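Local coordinates for NF-kappa-B inhibitor beta (Mus musculus, PDB 1OY3), which inhibits the transcription factor NF-kappa-B by complexing with it and trapping it in the cytoplasm, through an array of ankyrin repeats, at residues Thr11-Ala16 / His35-Leu40; Leu198-Gln203 / Leu233-Pro238; Ser206-Leu211 / Arg242-His247. All blocks are in the same frame, centred on the assembly; numbering follows the deposited sequence.

Contact 1. Residues Thr11-Ala16 / His35-Leu40; sequences TALHLA and HEYLDL
Tyr37 reaches across to Thr11, Ala12 and Leu13 at the start of helix 12-18. A chi1 of -178° swings the Tyr37 ring away from its own N, and the ring runs from its loop to the helix N-terminus, where Tyr37 OH lies 3.3 Å from Ala12 CB. Leu13 meets the ring obliquely, its CG 3.8 Å from Tyr37 CE2. Away from the ring, the other end of Leu13 meets Leu38, with Leu13 CD1 3.4 Å from Leu38 CD2. The Thr11 and Leu40 side chains cross at about a right angle, Thr11 CG2 lying 3.7 Å from Leu40 CD1, and Leu40 O sits at the edge of the His14 ring, 3.0 Å from His14 CE1.

Two waters fill in the polar pairing. One joins Thr11 OG1 to Tyr37 O while lying over the centre of the tyrosine ring; the other joins Ala12 N to Tyr37 OH at the ring's edge. A capping box fixes the helix start behind them: Leu13 N donates to Thr11 OG1 (3.1 Å) and Thr11 N to His14 ND1 (3.1 Å), the latter from well out of the imidazole plane. This Thr-Ala-Leu-His sequence is a variant of the TPLH signature of ankyrin repeats. His14 NE2 bonds to Gln46 O, tying the cap to the loop that leads into helix 48-55.

Leu13 also packs on Leu25, Leu28 and Leu29 of helix 22-32 and on Ala48 of helix 48-55, which puts the contact where the first helix pair meets the next helix.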
ATOM      1  N   THR C  11      -8.187 -13.012  19.977  1.00 25.59           N
ATOM      2  CA  THR C  11      -8.063 -13.597  21.304  1.00 28.20           C
ATOM      3  C   THR C  11      -8.606 -12.611  22.334  1.00 26.73           C
ATOM      4  O   THR C  11      -9.130 -11.556  21.978  1.00 29.90           O
ATOM      5  CB  THR C  11      -6.602 -13.894  21.654  1.00 27.02           C
ATOM      6  OG1 THR C  11      -5.928 -12.664  21.937  1.00 28.04           O
ATOM      7  CG2 THR C  11      -5.907 -14.595  20.494  1.00 28.35           C
ATOM      8  N   ALA C  12      -8.481 -12.955  23.610  1.00 27.91           N
ATOM      9  CA  ALA C  12      -8.961 -12.082  24.678  1.00 29.58           C
ATOM     10  C   ALA C  12      -8.233 -10.736  24.608  1.00 29.53           C
ATOM     11  O   ALA C  12      -8.787  -9.696  24.975  1.00 29.46           O
ATOM     12  CB  ALA C  12      -8.737 -12.743  26.036  1.00 30.37           C
ATOM     13  N   LEU C  13      -6.988 -10.761  24.138  1.00 29.81           N
ATOM     14  CA  LEU C  13      -6.214  -9.535  24.002  1.00 30.66           C
ATOM     15  C   LEU C  13      -6.846  -8.627  22.957  1.00 28.44           C
ATOM     16  O   LEU C  13      -7.186  -7.484  23.261  1.00 27.29           O
ATOM     17  CB  LEU C  13      -4.776  -9.829  23.592  1.00 31.11           C
ATOM     18  CG  LEU C  13      -3.685  -9.669  24.646  1.00 30.51           C
ATOM     19  CD1 LEU C  13      -2.358  -9.523  23.935  1.00 32.01           C
ATOM     20  CD2 LEU C  13      -3.942  -8.442  25.512  1.00 29.46           C
ATOM     21  N   HIS C  14      -7.009  -9.138  21.734  1.00 28.15           N
ATOM     22  CA  HIS C  14      -7.599  -8.347  20.651  1.00 29.17           C
ATOM     23  C   HIS C  14      -8.892  -7.701  21.107  1.00 27.86           C
ATOM     24  O   HIS C  14      -9.145  -6.525  20.840  1.00 28.60           O
ATOM     25  CB  HIS C  14      -7.911  -9.206  19.413  1.00 26.03           C
ATOM     26  CG  HIS C  14      -6.703  -9.762  18.726  1.00 27.52           C
ATOM     27  ND1 HIS C  14      -6.101 -10.939  19.114  1.00 22.68           N
ATOM     28  CD2 HIS C  14      -5.987  -9.304  17.669  1.00 27.33           C
ATOM     29  CE1 HIS C  14      -5.070 -11.185  18.326  1.00 27.06           C
ATOM     30  NE2 HIS C  14      -4.978 -10.208  17.440  1.00 28.84           N
ATOM     31  N   LEU C  15      -9.713  -8.477  21.802  1.00 28.00           N
ATOM     32  CA  LEU C  15     -10.994  -7.975  22.275  1.00 28.94           C
ATOM     33  C   LEU C  15     -10.844  -6.954  23.393  1.00 24.86           C
ATOM     34  O   LEU C  15     -11.709  -6.102  23.567  1.00 24.71           O
ATOM     35  CB  LEU C  15     -11.882  -9.138  22.732  1.00 30.26           C
ATOM     36  CG  LEU C  15     -12.238 -10.156  21.645  1.00 30.73           C
ATOM     37  CD1 LEU C  15     -13.015 -11.310  22.256  1.00 32.80           C
ATOM     38  CD2 LEU C  15     -13.042  -9.481  20.557  1.00 24.17           C
ATOM     39  N   ALA C  16      -9.755  -7.033  24.150  1.00 24.89           N
ATOM     40  CA  ALA C  16      -9.549  -6.072  25.226  1.00 26.85           C
ATOM     41  C   ALA C  16      -9.334  -4.690  24.608  1.00 24.62           C
ATOM     42  O   ALA C  16      -9.833  -3.696  25.126  1.00 23.65           O
ATOM     43  CB  ALA C  16      -8.340  -6.468  26.084  1.00 27.62           C
ATOM     44  N   HIS C  35       5.266 -13.510  26.559  1.00 45.00           N
ATOM     45  CA  HIS C  35       4.746 -14.675  25.854  1.00 45.00           C
ATOM     46  C   HIS C  35       4.528 -14.367  24.377  1.00 45.00           C
ATOM     47  O   HIS C  35       4.542 -13.231  23.946  1.00 38.11           O
ATOM     48  CB  HIS C  35       3.946 -15.561  26.812  1.00 45.00           C
ATOM     49  CG  HIS C  35       4.797 -16.391  27.722  1.00 45.00           C
ATOM     50  ND1 HIS C  35       4.996 -17.741  27.529  1.00 45.00           N
ATOM     51  CD2 HIS C  35       5.501 -16.062  28.830  1.00 45.00           C
ATOM     52  CE1 HIS C  35       5.784 -18.209  28.477  1.00 45.00           C
ATOM     53  NE2 HIS C  35       6.107 -17.211  29.282  1.00 45.00           N
ATOM     54  N   GLU C  36       4.256 -15.443  23.616  1.00 38.53           N
ATOM     55  CA  GLU C  36       3.980 -15.320  22.188  1.00 41.69           C
ATOM     56  C   GLU C  36       2.511 -14.948  22.032  1.00 39.95           C
ATOM     57  O   GLU C  36       2.058 -14.591  20.947  1.00 40.00           O
ATOM     58  CB  GLU C  36       4.251 -16.640  21.461  1.00 42.28           C
ATOM     59  CG  GLU C  36       5.646 -17.207  21.677  1.00 51.70           C
ATOM     60  CD  GLU C  36       5.949 -18.384  20.760  1.00 56.96           C
ATOM     61  OE1 GLU C  36       7.142 -18.717  20.590  1.00 59.34           O
ATOM     62  OE2 GLU C  36       4.994 -18.974  20.204  1.00 59.76           O
ATOM     63  N   TYR C  37       1.777 -15.040  23.135  1.00 39.33           N
ATOM     64  CA  TYR C  37       0.359 -14.714  23.156  1.00 38.78           C
ATOM     65  C   TYR C  37       0.144 -13.273  22.698  1.00 35.59           C
ATOM     66  O   TYR C  37      -0.861 -12.961  22.065  1.00 38.71           O
ATOM     67  CB  TYR C  37      -0.185 -14.897  24.574  1.00 41.24           C
ATOM     68  CG  TYR C  37      -1.666 -14.639  24.730  1.00 41.56           C
ATOM     69  CD1 TYR C  37      -2.610 -15.469  24.126  1.00 42.49           C
ATOM     70  CD2 TYR C  37      -2.126 -13.581  25.512  1.00 41.28           C
ATOM     71  CE1 TYR C  37      -3.983 -15.251  24.306  1.00 41.86           C
ATOM     72  CE2 TYR C  37      -3.492 -13.355  25.697  1.00 41.29           C
ATOM     73  CZ  TYR C  37      -4.414 -14.192  25.094  1.00 40.47           C
ATOM     74  OH  TYR C  37      -5.760 -13.968  25.292  1.00 36.60           O
ATOM     75  N   LEU C  38       1.089 -12.398  23.024  1.00 32.17           N
ATOM     76  CA  LEU C  38       0.980 -10.993  22.638  1.00 32.93           C
ATOM     77  C   LEU C  38       0.962 -10.790  21.133  1.00 29.51           C
ATOM     78  O   LEU C  38       0.211  -9.959  20.627  1.00 31.94           O
ATOM     79  CB  LEU C  38       2.138 -10.173  23.217  1.00 34.93           C
ATOM     80  CG  LEU C  38       2.100  -9.786  24.691  1.00 35.50           C
ATOM     81  CD1 LEU C  38       3.367  -9.022  25.046  1.00 39.29           C
ATOM     82  CD2 LEU C  38       0.872  -8.938  24.957  1.00 34.39           C
ATOM     83  N   ASP C  39       1.778 -11.554  20.416  1.00 22.76           N
ATOM     84  CA  ASP C  39       1.864 -11.396  18.967  1.00 27.28           C
ATOM     85  C   ASP C  39       0.886 -12.197  18.116  1.00 24.07           C
ATOM     86  O   ASP C  39       0.988 -12.188  16.891  1.00 22.86           O
ATOM     87  CB  ASP C  39       3.296 -11.678  18.500  1.00 27.66           C
ATOM     88  CG  ASP C  39       4.309 -10.743  19.137  1.00 33.53           C
ATOM     89  OD1 ASP C  39       4.027  -9.523  19.214  1.00 30.60           O
ATOM     90  OD2 ASP C  39       5.386 -11.225  19.553  1.00 39.22           O
ATOM     91  N   LEU C  40      -0.059 -12.882  18.747  1.00 25.29           N
ATOM     92  CA  LEU C  40      -1.025 -13.660  17.991  1.00 27.05           C
ATOM     93  C   LEU C  40      -1.779 -12.741  17.040  1.00 25.97           C
ATOM     94  O   LEU C  40      -2.226 -11.671  17.429  1.00 26.32           O
ATOM     95  CB  LEU C  40      -2.004 -14.363  18.935  1.00 28.45           C
ATOM     96  CG  LEU C  40      -1.399 -15.490  19.783  1.00 35.65           C
ATOM     97  CD1 LEU C  40      -2.459 -16.051  20.715  1.00 30.35           C
ATOM     98  CD2 LEU C  40      -0.851 -16.590  18.870  1.00 32.70           C
TER
HETATM   99  O   HOH W   1      -3.352 -12.412  21.629  1.00 28.88           O
HETATM  100  O   HOH W   2      -7.894 -15.629  24.786  1.00 42.08           O

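Contact 2. Residues Leu198-Gln203 / Leu233-Pro238; sequences LAVEAQ and LLRPNP
Gln203 and Arg235 both bend at their second side-chain torsion (chi2 -68° and -78°), which lays the glutamine amide along the arginine's aliphatic part. Gln203 NE2 thereby comes 3.2 Å from Arg235 CB, and the amide and guanidinium planes are 25° apart. The same bend presents Gln203 OE1 to the next turn: Asn237 N donates to it at 3.3 Å, approaching almost along the C=O axis, while Pro236 CG lies 3.5 Å from this oxygen. On its nitrogen side the amide points back to Val200 O, but that bond is modelled too short for its strength to be trusted.

Farther along Arg235, its CG touches Val200 CG1 at 3.9 Å and one face of its guanidinium lies against the base of Glu201, with Glu201 CG 3.3 Å from Arg235 NH2. Glu201 OE1 completes a long salt bridge to Arg235 NH2 (3.6 Å). Its other oxygen, OE2, pairs with Arg193, so the carboxylate is shared between two arginines. A polar side chain of another protein chain also packs on Arg235.

Gln203 itself leaves helix 195-201 with positive phi in a Schellman motif. The bond to Asn237 N consequently joins the turn that follows this helix to the one ahead of helix 238-246, matching inter-helix turns of ANK 5 and ANK 6 in the ankyrin stack.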
ATOM      1  N   LEU C 198       6.445  11.571  -4.104  1.00 16.68           N
ATOM      2  CA  LEU C 198       5.136  11.340  -3.513  1.00 19.98           C
ATOM      3  C   LEU C 198       4.526  12.642  -3.021  1.00 20.72           C
ATOM      4  O   LEU C 198       3.338  12.877  -3.195  1.00 21.15           O
ATOM      5  CB  LEU C 198       5.227  10.327  -2.365  1.00 18.60           C
ATOM      6  CG  LEU C 198       5.800   8.975  -2.802  1.00 16.98           C
ATOM      7  CD1 LEU C 198       5.902   8.049  -1.611  1.00 28.01           C
ATOM      8  CD2 LEU C 198       4.925   8.363  -3.879  1.00 20.98           C
ATOM      9  N   ALA C 199       5.334  13.495  -2.412  1.00 22.02           N
ATOM     10  CA  ALA C 199       4.813  14.759  -1.919  1.00 24.15           C
ATOM     11  C   ALA C 199       4.288  15.588  -3.084  1.00 22.73           C
ATOM     12  O   ALA C 199       3.257  16.245  -2.968  1.00 26.80           O
ATOM     13  CB  ALA C 199       5.893  15.522  -1.170  1.00 22.44           C
ATOM     14  N   VAL C 200       4.994  15.548  -4.211  1.00 23.36           N
ATOM     15  CA  VAL C 200       4.567  16.302  -5.386  1.00 27.28           C
ATOM     16  C   VAL C 200       3.239  15.733  -5.900  1.00 27.87           C
ATOM     17  O   VAL C 200       2.311  16.482  -6.218  1.00 26.63           O
ATOM     18  CB  VAL C 200       5.638  16.259  -6.497  1.00 28.32           C
ATOM     19  CG1 VAL C 200       5.157  17.016  -7.723  1.00 30.34           C
ATOM     20  CG2 VAL C 200       6.914  16.885  -5.991  1.00 29.14           C
ATOM     21  N   GLU C 201       3.140  14.409  -5.961  1.00 27.22           N
ATOM     22  CA  GLU C 201       1.907  13.779  -6.404  1.00 29.76           C
ATOM     23  C   GLU C 201       0.787  14.150  -5.446  1.00 27.89           C
ATOM     24  O   GLU C 201      -0.352  14.358  -5.860  1.00 27.96           O
ATOM     25  CB  GLU C 201       2.062  12.260  -6.452  1.00 33.07           C
ATOM     26  CG  GLU C 201       2.995  11.786  -7.551  1.00 39.37           C
ATOM     27  CD  GLU C 201       2.773  10.331  -7.920  1.00 43.47           C
ATOM     28  OE1 GLU C 201       3.348   9.886  -8.940  1.00 45.72           O
ATOM     29  OE2 GLU C 201       2.027   9.638  -7.194  1.00 42.17           O
ATOM     30  N   ALA C 202       1.128  14.249  -4.163  1.00 26.39           N
ATOM     31  CA  ALA C 202       0.166  14.593  -3.116  1.00 24.27           C
ATOM     32  C   ALA C 202      -0.148  16.086  -3.081  1.00 25.65           C
ATOM     33  O   ALA C 202      -1.040  16.516  -2.345  1.00 26.68           O
ATOM     34  CB  ALA C 202       0.708  14.159  -1.763  1.00 19.85           C
ATOM     35  N   GLN C 203       0.593  16.863  -3.871  1.00 25.53           N
ATOM     36  CA  GLN C 203       0.438  18.316  -3.930  1.00 28.44           C
ATOM     37  C   GLN C 203       0.521  18.894  -2.511  1.00 28.62           C
ATOM     38  O   GLN C 203      -0.101  19.909  -2.201  1.00 29.60           O
ATOM     39  CB  GLN C 203      -0.902  18.692  -4.588  1.00 30.51           C
ATOM     40  CG  GLN C 203      -1.078  18.178  -6.022  1.00 33.60           C
ATOM     41  CD  GLN C 203      -0.147  18.852  -7.020  1.00 39.04           C
ATOM     42  OE1 GLN C 203      -0.363  20.000  -7.419  1.00 39.83           O
ATOM     43  NE2 GLN C 203       0.896  18.141  -7.425  1.00 43.91           N
ATOM     44  N   LEU C 233       6.012  20.169 -12.569  1.00 32.82           N
ATOM     45  CA  LEU C 233       5.639  21.021 -13.693  1.00 39.57           C
ATOM     46  C   LEU C 233       4.330  20.562 -14.327  1.00 42.48           C
ATOM     47  O   LEU C 233       3.503  21.386 -14.717  1.00 44.85           O
ATOM     48  CB  LEU C 233       6.748  21.042 -14.752  1.00 38.60           C
ATOM     49  CG  LEU C 233       8.008  21.845 -14.419  1.00 38.69           C
ATOM     50  CD1 LEU C 233       8.960  21.832 -15.598  1.00 38.75           C
ATOM     51  CD2 LEU C 233       7.623  23.266 -14.079  1.00 40.03           C
ATOM     52  N   LEU C 234       4.145  19.247 -14.423  1.00 42.77           N
ATOM     53  CA  LEU C 234       2.932  18.679 -15.009  1.00 43.36           C
ATOM     54  C   LEU C 234       1.778  18.699 -14.008  1.00 44.24           C
ATOM     55  O   LEU C 234       0.691  18.201 -14.286  1.00 46.65           O
ATOM     56  CB  LEU C 234       3.193  17.241 -15.457  1.00 41.54           C
ATOM     57  CG  LEU C 234       4.316  17.034 -16.470  1.00 41.67           C
ATOM     58  CD1 LEU C 234       4.492  15.553 -16.749  1.00 43.33           C
ATOM     59  CD2 LEU C 234       3.988  17.776 -17.745  1.00 44.89           C
ATOM     60  N   ARG C 235       2.024  19.274 -12.838  1.00 46.96           N
ATOM     61  CA  ARG C 235       1.013  19.353 -11.793  1.00 49.42           C
ATOM     62  C   ARG C 235       0.454  20.776 -11.766  1.00 51.77           C
ATOM     63  O   ARG C 235       1.084  21.706 -12.270  1.00 53.98           O
ATOM     64  CB  ARG C 235       1.636  19.000 -10.437  1.00 50.36           C
ATOM     65  CG  ARG C 235       2.433  17.686 -10.420  1.00 51.38           C
ATOM     66  CD  ARG C 235       1.546  16.442 -10.360  1.00 46.04           C
ATOM     67  NE  ARG C 235       2.318  15.220 -10.586  1.00 41.41           N
ATOM     68  CZ  ARG C 235       1.861  13.987 -10.376  1.00 40.03           C
ATOM     69  NH1 ARG C 235       0.627  13.795  -9.921  1.00 36.25           N
ATOM     70  NH2 ARG C 235       2.630  12.938 -10.639  1.00 36.26           N
ATOM     71  N   PRO C 236      -0.738  20.962 -11.177  1.00 51.73           N
ATOM     72  CA  PRO C 236      -1.384  22.275 -11.089  1.00 52.34           C
ATOM     73  C   PRO C 236      -0.787  23.282 -10.102  1.00 53.89           C
ATOM     74  O   PRO C 236      -0.376  24.372 -10.505  1.00 54.47           O
ATOM     75  CB  PRO C 236      -2.826  21.918 -10.749  1.00 51.33           C
ATOM     76  CG  PRO C 236      -2.664  20.700  -9.907  1.00 52.56           C
ATOM     77  CD  PRO C 236      -1.639  19.906 -10.681  1.00 51.33           C
ATOM     78  N   ASN C 237      -0.742  22.923  -8.820  1.00 53.39           N
ATOM     79  CA  ASN C 237      -0.215  23.810  -7.777  1.00 52.07           C
ATOM     80  C   ASN C 237       1.204  24.311  -8.068  1.00 50.11           C
ATOM     81  O   ASN C 237       2.171  23.550  -8.023  1.00 47.82           O
ATOM     82  CB  ASN C 237      -0.251  23.097  -6.424  1.00 54.78           C
ATOM     83  CG  ASN C 237       0.094  24.017  -5.271  1.00 56.77           C
ATOM     84  OD1 ASN C 237       0.094  23.602  -4.113  1.00 59.27           O
ATOM     85  ND2 ASN C 237       0.386  25.275  -5.581  1.00 58.25           N
ATOM     86  N   PRO C 238       1.342  25.619  -8.352  1.00 47.32           N
ATOM     87  CA  PRO C 238       2.619  26.275  -8.664  1.00 45.01           C
ATOM     88  C   PRO C 238       3.627  26.279  -7.522  1.00 41.47           C
ATOM     89  O   PRO C 238       4.832  26.264  -7.751  1.00 37.80           O
ATOM     90  CB  PRO C 238       2.197  27.699  -9.042  1.00 47.10           C
ATOM     91  CG  PRO C 238       0.748  27.553  -9.444  1.00 47.17           C
ATOM     92  CD  PRO C 238       0.234  26.586  -8.422  1.00 47.61           C
TER

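Contact 3. Residues Ser206-Leu211 / Arg242-His247; sequences SVLELL and RLLRAH
Leu208 and Leu243 point at each other from neighbouring helices, and their side chains cross at a slant instead of meeting end on. The trans first torsion of Leu208 (chi1 175°) sends its branch out toward the second helix; there Leu208 CD2 lies 3.9 Å from Leu243 CD2. The same methyl is 4.1 Å from Leu243 CB and 4.2 Å from Leu244 CG, so it touches two consecutive residues. Leu244 sets out along a different direction, yet its branch turns back far enough to take part.

Leu243 CD2 in its turn reaches past Leu208 to the next residue of the first helix, lying 4.1 Å from Glu209 CB. Glu209 and Leu243 also have the nearest CA atoms, 6.7 Å apart. The axes of the two short helices run almost parallel, 14° between their N-to-C directions, with a closest approach of 10.1 Å. This is the side-by-side stacking of equivalent helices in consecutive ankyrin repeats, here the second helices of ANK 5 and ANK 6, and no hydrogen bond crosses between the segments.

Just past the C-terminal end of helix 238-246, His247 turns its ring edge toward Glu209 OE2, which lies near the imidazole plane but 4.5 Å from His247 CE1; any attraction between the two would require a protonated imidazole, which the structure does not establish. The ring's ND1 instead makes a weak bond back to Leu243 O, in the ring plane, with an N-H...O angle of 149°. Inward, Leu208 rests on Leu196 of helix 195-201 and Leu244 on Pro228 and Ala232 of helix 228-233. Alongside, Leu243 and His247 both pack on Leu212 of the neighbouring helix 205-213.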
ATOM      1  N   SER C 206       3.840  21.807   1.957  1.00 26.98           N
ATOM      2  CA  SER C 206       4.490  21.889   3.264  1.00 30.30           C
ATOM      3  C   SER C 206       5.308  20.626   3.550  1.00 26.00           C
ATOM      4  O   SER C 206       6.366  20.683   4.177  1.00 29.88           O
ATOM      5  CB  SER C 206       3.449  22.095   4.365  1.00 27.68           C
ATOM      6  OG  SER C 206       2.801  20.878   4.684  1.00 43.22           O
ATOM      7  N   VAL C 207       4.809  19.486   3.082  1.00 29.25           N
ATOM      8  CA  VAL C 207       5.501  18.218   3.258  1.00 23.98           C
ATOM      9  C   VAL C 207       6.705  18.230   2.322  1.00 21.26           C
ATOM     10  O   VAL C 207       7.800  17.794   2.688  1.00 19.86           O
ATOM     11  CB  VAL C 207       4.561  17.022   2.922  1.00 22.60           C
ATOM     12  CG1 VAL C 207       5.359  15.718   2.829  1.00 19.85           C
ATOM     13  CG2 VAL C 207       3.494  16.901   3.995  1.00 22.44           C
ATOM     14  N   LEU C 208       6.498  18.738   1.113  1.00 20.35           N
ATOM     15  CA  LEU C 208       7.578  18.821   0.131  1.00 26.41           C
ATOM     16  C   LEU C 208       8.715  19.644   0.730  1.00 24.83           C
ATOM     17  O   LEU C 208       9.897  19.284   0.619  1.00 22.28           O
ATOM     18  CB  LEU C 208       7.073  19.489  -1.150  1.00 24.06           C
ATOM     19  CG  LEU C 208       8.093  19.768  -2.256  1.00 27.25           C
ATOM     20  CD1 LEU C 208       8.721  18.457  -2.725  1.00 23.80           C
ATOM     21  CD2 LEU C 208       7.398  20.481  -3.415  1.00 22.55           C
ATOM     22  N   GLU C 209       8.351  20.741   1.384  1.00 25.94           N
ATOM     23  CA  GLU C 209       9.346  21.614   2.002  1.00 29.39           C
ATOM     24  C   GLU C 209      10.064  20.937   3.154  1.00 26.76           C
ATOM     25  O   GLU C 209      11.293  21.015   3.248  1.00 28.64           O
ATOM     26  CB  GLU C 209       8.707  22.911   2.494  1.00 34.02           C
ATOM     27  CG  GLU C 209       9.691  23.815   3.231  1.00 42.69           C
ATOM     28  CD  GLU C 209       9.221  25.250   3.305  1.00 47.26           C
ATOM     29  OE1 GLU C 209       8.134  25.498   3.869  1.00 46.08           O
ATOM     30  OE2 GLU C 209       9.946  26.133   2.790  1.00 54.44           O
ATOM     31  N   LEU C 210       9.311  20.281   4.037  1.00 24.77           N
ATOM     32  CA  LEU C 210       9.933  19.582   5.164  1.00 22.37           C
ATOM     33  C   LEU C 210      11.004  18.658   4.610  1.00 21.85           C
ATOM     34  O   LEU C 210      12.154  18.682   5.051  1.00 24.85           O
ATOM     35  CB  LEU C 210       8.903  18.758   5.947  1.00 21.07           C
ATOM     36  CG  LEU C 210       7.975  19.521   6.899  1.00 28.67           C
ATOM     37  CD1 LEU C 210       6.986  18.552   7.558  1.00 26.00           C
ATOM     38  CD2 LEU C 210       8.811  20.244   7.957  1.00 23.34           C
ATOM     39  N   LEU C 211      10.622  17.847   3.630  1.00 21.99           N
ATOM     40  CA  LEU C 211      11.562  16.925   3.012  1.00 20.33           C
ATOM     41  C   LEU C 211      12.766  17.688   2.467  1.00 22.45           C
ATOM     42  O   LEU C 211      13.919  17.325   2.727  1.00 21.66           O
ATOM     43  CB  LEU C 211      10.875  16.162   1.873  1.00 21.02           C
ATOM     44  CG  LEU C 211       9.812  15.160   2.332  1.00 16.64           C
ATOM     45  CD1 LEU C 211       9.022  14.636   1.148  1.00 17.84           C
ATOM     46  CD2 LEU C 211      10.508  14.026   3.076  1.00 15.48           C
ATOM     47  N   ARG C 242       7.968  26.046  -7.361  1.00 41.69           N
ATOM     48  CA  ARG C 242       8.713  27.141  -6.744  1.00 42.83           C
ATOM     49  C   ARG C 242       9.664  26.598  -5.683  1.00 41.86           C
ATOM     50  O   ARG C 242      10.864  26.878  -5.713  1.00 42.53           O
ATOM     51  CB  ARG C 242       7.748  28.140  -6.104  1.00 46.52           C
ATOM     52  CG  ARG C 242       6.722  28.735  -7.067  1.00 53.26           C
ATOM     53  CD  ARG C 242       5.710  29.611  -6.326  1.00 54.57           C
ATOM     54  NE  ARG C 242       4.657  30.114  -7.204  1.00 55.74           N
ATOM     55  CZ  ARG C 242       3.551  30.718  -6.777  1.00 57.84           C
ATOM     56  NH1 ARG C 242       3.345  30.901  -5.480  1.00 56.75           N
ATOM     57  NH2 ARG C 242       2.643  31.136  -7.648  1.00 60.88           N
ATOM     58  N   LEU C 243       9.120  25.814  -4.752  1.00 41.91           N
ATOM     59  CA  LEU C 243       9.909  25.214  -3.673  1.00 39.04           C
ATOM     60  C   LEU C 243      11.120  24.477  -4.213  1.00 40.54           C
ATOM     61  O   LEU C 243      12.259  24.800  -3.869  1.00 39.30           O
ATOM     62  CB  LEU C 243       9.051  24.236  -2.863  1.00 41.11           C
ATOM     63  CG  LEU C 243       8.147  24.802  -1.765  1.00 38.39           C
ATOM     64  CD1 LEU C 243       7.315  25.946  -2.307  1.00 43.02           C
ATOM     65  CD2 LEU C 243       7.256  23.687  -1.223  1.00 37.66           C
ATOM     66  N   LEU C 244      10.863  23.476  -5.053  1.00 39.94           N
ATOM     67  CA  LEU C 244      11.932  22.680  -5.650  1.00 38.72           C
ATOM     68  C   LEU C 244      12.969  23.597  -6.281  1.00 40.01           C
ATOM     69  O   LEU C 244      14.174  23.394  -6.110  1.00 37.90           O
ATOM     70  CB  LEU C 244      11.352  21.719  -6.697  1.00 33.44           C
ATOM     71  CG  LEU C 244      10.598  20.529  -6.095  1.00 29.62           C
ATOM     72  CD1 LEU C 244       9.607  19.951  -7.096  1.00 26.79           C
ATOM     73  CD2 LEU C 244      11.610  19.478  -5.653  1.00 27.69           C
ATOM     74  N   ARG C 245      12.495  24.612  -6.999  1.00 42.12           N
ATOM     75  CA  ARG C 245      13.386  25.573  -7.637  1.00 43.96           C
ATOM     76  C   ARG C 245      14.248  26.202  -6.545  1.00 43.07           C
ATOM     77  O   ARG C 245      15.474  26.093  -6.559  1.00 43.70           O
ATOM     78  CB  ARG C 245      12.582  26.682  -8.320  1.00 47.49           C
ATOM     79  CG  ARG C 245      11.641  26.247  -9.436  1.00 48.63           C
ATOM     80  CD  ARG C 245      12.378  25.914 -10.719  1.00 54.84           C
ATOM     81  NE  ARG C 245      11.633  26.361 -11.896  1.00 58.12           N
ATOM     82  CZ  ARG C 245      10.381  26.011 -12.174  1.00 59.20           C
ATOM     83  NH1 ARG C 245       9.719  25.200 -11.361  1.00 63.75           N
ATOM     84  NH2 ARG C 245       9.786  26.474 -13.264  1.00 59.31           N
ATOM     85  N   ALA C 246      13.581  26.845  -5.589  1.00 40.69           N
ATOM     86  CA  ALA C 246      14.245  27.517  -4.477  1.00 38.72           C
ATOM     87  C   ALA C 246      15.248  26.645  -3.729  1.00 39.27           C
ATOM     88  O   ALA C 246      16.171  27.160  -3.102  1.00 39.97           O
ATOM     89  CB  ALA C 246      13.203  28.061  -3.506  1.00 36.61           C
ATOM     90  N   HIS C 247      15.074  25.328  -3.789  1.00 41.37           N
ATOM     91  CA  HIS C 247      15.994  24.430  -3.102  1.00 41.35           C
ATOM     92  C   HIS C 247      17.035  23.767  -3.994  1.00 43.54           C
ATOM     93  O   HIS C 247      17.559  22.703  -3.662  1.00 45.27           O
ATOM     94  CB  HIS C 247      15.230  23.364  -2.316  1.00 40.05           C
ATOM     95  CG  HIS C 247      14.815  23.817  -0.950  1.00 39.36           C
ATOM     96  ND1 HIS C 247      13.672  24.557  -0.724  1.00 39.36           N
ATOM     97  CD2 HIS C 247      15.425  23.691   0.254  1.00 35.38           C
ATOM     98  CE1 HIS C 247      13.598  24.867   0.559  1.00 37.97           C
ATOM     99  NE2 HIS C 247      14.649  24.354   1.173  1.00 36.58           N
TER

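Contact 1 is largely buried at the N-terminal end of the ankyrin array; contacts 2 and 3 lie on the opposite side of the chain's centre, their centres about 43 and 44 Å from the centre of contact 1. Contact 2 is a surface contact and contact 3 partly buried. These two join the same pair of repeats at different levels: contact 2 at the inter-helix turns, contact 3 between the outer helices, and they touch where Ala199 packs on Val207, Leu208 and Leu211. Their chemistry follows: amide and ionic pairing in contact 2, leucine packing in contact 3. Contact 1 combines apolar packing with bridging waters and an N-terminal capping box.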